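Local coordinates for superoxide dismutase (Chaetomium thermophilum, PDB 4BR6), which catalyses the dismutation of superoxide to hydrogen peroxide and molecular oxygen at a manganese centre, and probably protects the cell from toxic radicals, at residues T119-S124 with I159-H164. Sequence-based numbering, arbitrary orientation.
With MN3 (manganese (III) ion), chain I.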
ATOM      1  N   THR B 119      14.403 -12.718  -0.336  1.00 15.74           N
ATOM      2  CA  THR B 119      15.313 -11.910   0.482  1.00 16.55           C
ATOM      3  C   THR B 119      14.981 -10.423   0.425  1.00 16.34           C
ATOM      4  O   THR B 119      15.263  -9.693   1.364  1.00 20.55           O
ATOM      5  CB  THR B 119      16.798 -12.116   0.041  1.00 20.93           C
ATOM      6  OG1 THR B 119      17.288 -13.357   0.564  1.00 22.06           O
ATOM      7  CG2 THR B 119      17.701 -10.994   0.540  1.00 25.50           C
ATOM      8  N   GLY B 120      14.399  -9.982  -0.686  1.00 16.94           N
ATOM      9  CA  GLY B 120      14.092  -8.579  -0.892  1.00 17.37           C
ATOM     10  C   GLY B 120      12.709  -8.176  -0.407  1.00 16.59           C
ATOM     11  O   GLY B 120      12.332  -7.009  -0.501  1.00 19.81           O
ATOM     12  N   ILE B 121      11.942  -9.128   0.115  1.00 15.69           N
ATOM     13  CA  ILE B 121      10.623  -8.810   0.657  1.00 17.40           C
ATOM     14  C   ILE B 121      10.830  -8.021   1.943  1.00 16.97           C
ATOM     15  O   ILE B 121      11.583  -8.444   2.820  1.00 18.62           O
ATOM     16  CB  ILE B 121       9.758 -10.078   0.931  1.00 16.67           C
ATOM     17  CG1 ILE B 121       9.426 -10.788  -0.392  1.00 15.33           C
ATOM     18  CG2 ILE B 121       8.467  -9.720   1.678  1.00  7.18           C
ATOM     19  CD1 ILE B 121       8.823 -12.158  -0.227  1.00 15.35           C
ATOM     20  N   GLN B 122      10.191  -6.856   2.018  1.00 12.28           N
ATOM     21  CA  GLN B 122      10.263  -5.978   3.179  1.00 16.57           C
ATOM     22  C   GLN B 122       8.982  -6.156   3.994  1.00 13.33           C
ATOM     23  O   GLN B 122       7.896  -5.915   3.490  1.00 14.58           O
ATOM     24  CB  GLN B 122      10.414  -4.530   2.709  1.00 14.86           C
ATOM     25  CG  GLN B 122      11.743  -4.283   2.006  1.00 17.38           C
ATOM     26  CD  GLN B 122      11.866  -2.925   1.338  1.00 18.79           C
ATOM     27  OE1 GLN B 122      10.957  -2.099   1.369  1.00 19.27           O
ATOM     28  NE2 GLN B 122      13.014  -2.685   0.740  1.00 23.26           N
ATOM     29  N   GLY B 123       9.096  -6.605   5.236  1.00 14.18           N
ATOM     30  CA  GLY B 123       7.910  -6.951   6.011  1.00 14.21           C
ATOM     31  C   GLY B 123       7.476  -8.373   5.668  1.00 13.76           C
ATOM     32  O   GLY B 123       8.306  -9.200   5.301  1.00 13.14           O
ATOM     33  N   SER B 124       6.182  -8.655   5.758  1.00 14.34           N
ATOM     34  CA  SER B 124       5.680 -10.014   5.603  1.00 14.76           C
ATOM     35  C   SER B 124       5.248 -10.241   4.171  1.00 13.82           C
ATOM     36  O   SER B 124       4.664  -9.363   3.566  1.00 16.06           O
ATOM     37  CB  SER B 124       4.467 -10.241   6.487  1.00 14.48           C
ATOM     38  OG  SER B 124       4.766  -9.972   7.845  1.00 19.43           O
ATOM     39  N   ILE B 159       6.572 -19.977  -1.654  1.00 15.00           N
ATOM     40  CA  ILE B 159       7.378 -20.024  -0.445  1.00 12.38           C
ATOM     41  C   ILE B 159       6.998 -18.853   0.465  1.00 16.19           C
ATOM     42  O   ILE B 159       7.067 -17.686   0.071  1.00 14.61           O
ATOM     43  CB  ILE B 159       8.879 -19.944  -0.766  1.00 13.84           C
ATOM     44  CG1 ILE B 159       9.271 -21.135  -1.652  1.00 13.77           C
ATOM     45  CG2 ILE B 159       9.695 -19.926   0.521  1.00 12.61           C
ATOM     46  CD1 ILE B 159      10.714 -21.138  -2.176  1.00 18.73           C
ATOM     47  N   ASP B 160       6.584 -19.188   1.680  1.00 12.97           N
ATOM     48  CA  ASP B 160       6.136 -18.229   2.680  1.00 14.57           C
ATOM     49  C   ASP B 160       7.333 -17.522   3.301  1.00 15.77           C
ATOM     50  O   ASP B 160       8.273 -18.184   3.738  1.00 12.85           O
ATOM     51  CB  ASP B 160       5.420 -19.019   3.753  1.00 14.11           C
ATOM     52  CG  ASP B 160       4.765 -18.160   4.786  1.00 14.53           C
ATOM     53  OD1 ASP B 160       4.775 -16.913   4.708  1.00 13.89           O
ATOM     54  OD2 ASP B 160       4.216 -18.780   5.688  1.00 13.14           O
ATOM     55  N   ALA B 161       7.295 -16.190   3.355  1.00 18.14           N
ATOM     56  CA  ALA B 161       8.435 -15.414   3.850  1.00 15.39           C
ATOM     57  C   ALA B 161       8.121 -14.637   5.113  1.00 14.69           C
ATOM     58  O   ALA B 161       8.943 -13.856   5.561  1.00 14.89           O
ATOM     59  CB  ALA B 161       8.975 -14.461   2.763  1.00 18.77           C
ATOM     60  N   TRP B 162       6.932 -14.844   5.681  1.00 17.62           N
ATOM     61  CA  TRP B 162       6.625 -14.316   7.003  1.00 18.80           C
ATOM     62  C   TRP B 162       7.626 -14.923   7.976  1.00 18.81           C
ATOM     63  O   TRP B 162       8.070 -16.044   7.782  1.00 15.34           O
ATOM     64  CB  TRP B 162       5.216 -14.706   7.461  1.00 20.14           C
ATOM     65  CG  TRP B 162       4.081 -13.992   6.780  1.00 18.00           C
ATOM     66  CD1 TRP B 162       3.819 -13.941   5.443  1.00 13.20           C
ATOM     67  CD2 TRP B 162       3.033 -13.253   7.420  1.00 17.49           C
ATOM     68  NE1 TRP B 162       2.690 -13.200   5.212  1.00 16.43           N
ATOM     69  CE2 TRP B 162       2.186 -12.774   6.409  1.00 15.67           C
ATOM     70  CE3 TRP B 162       2.744 -12.947   8.751  1.00 19.32           C
ATOM     71  CZ2 TRP B 162       1.061 -11.992   6.686  1.00 16.04           C
ATOM     72  CZ3 TRP B 162       1.623 -12.169   9.020  1.00 20.53           C
ATOM     73  CH2 TRP B 162       0.798 -11.710   7.998  1.00 15.54           C
ATOM     74  N   GLU B 163       7.972 -14.191   9.030  1.00 13.60           N
ATOM     75  CA  GLU B 163       8.971 -14.662   9.969  1.00 11.62           C
ATOM     76  C   GLU B 163       8.518 -15.912  10.724  1.00 14.71           C
ATOM     77  O   GLU B 163       9.339 -16.720  11.147  1.00 11.89           O
ATOM     78  CB  GLU B 163       9.345 -13.530  10.924  1.00 14.90           C
ATOM     79  CG  GLU B 163      10.131 -12.423  10.198  1.00 13.88           C
ATOM     80  CD  GLU B 163      10.371 -11.168  11.032  1.00 13.97           C
ATOM     81  OE1 GLU B 163       9.501 -10.785  11.848  1.00 18.58           O
ATOM     82  OE2 GLU B 163      11.440 -10.557  10.872  1.00 12.17           O
ATOM     83  N   HIS B 164       7.211 -16.108  10.871  1.00 16.07           N
ATOM     84  CA  HIS B 164       6.742 -17.297  11.586  1.00 14.78           C
ATOM     85  C   HIS B 164       7.010 -18.563  10.775  1.00 10.84           C
ATOM     86  O   HIS B 164       6.891 -19.667  11.291  1.00 14.16           O
ATOM     87  CB  HIS B 164       5.257 -17.207  11.951  1.00 15.95           C
ATOM     88  CG  HIS B 164       4.344 -17.140  10.772  1.00 16.07           C
ATOM     89  ND1 HIS B 164       3.458 -16.102  10.579  1.00 17.41           N
ATOM     90  CD2 HIS B 164       4.168 -17.985   9.731  1.00 15.58           C
ATOM     91  CE1 HIS B 164       2.775 -16.310   9.470  1.00 21.78           C
ATOM     92  NE2 HIS B 164       3.187 -17.445   8.938  1.00 16.30           N
TER
HETATM   93 MN   MN3 I 301       2.453 -18.358   6.918  1.00 15.88          MN
HETATM   94  O   HOH W   1       8.801 -11.421   7.124  1.00 19.57           O
HETATM   95  O   HOH W   2       6.368 -11.976   9.236  1.00 11.89           O
HETATM   96  O   HOH W   3       1.639 -15.977   6.792  1.00 33.99           O
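S124 and W162 bring the two backbones to within 4.6 Å, CA to CA, where 119-124, the turn from the end of helix 107-119 into strand 125-132, passes beside the loop that leaves strand 153-160. Both segments belong to the C-terminal domain of the iron/manganese superoxide dismutase fold, and 159-164 supplies two of the four protein ligands of manganese. At G123 a CB would jam against the carbonyl oxygen of the residue before, so glycine suits the place. Two waters join the backbones: one donates to both G123 O and A161 O, the other accepts from E163 N and hydrogen-bonds S124 OG.

The central side-chain contact is a CH-pi interaction. CB of S124 sits over the five-membered ring of W162, 3.5 Å from its centroid and 14° off the normal; serine's single CB fits close over the ring, while its OG hydrogen-bonds OG of S124 of the second subunit. The opposite face of the indole, near its rim, meets the water bound to manganese, and NE1 donates a hydrogen bond to N145 O, which helps hold the ring's rotation. Cutting W162 back to an alanine would probably leave S124 CB without the ring face it rests on and the metal-bound water without a wall on that side. Nearby, I121 extends CD1 to 3.8 Å from A161 CB, a purely apolar touch for which a short methyl suffices.

D160 and H164 bind manganese with H26 and H74. With CG anti to the backbone N (chi1 -174°), D160 turns its carboxylate to the metal: OD2 coordinates manganese, while OD1, in an Asx turn, accepts a hydrogen bond from W162 N at 3.1 Å from 50° above the carboxylate plane.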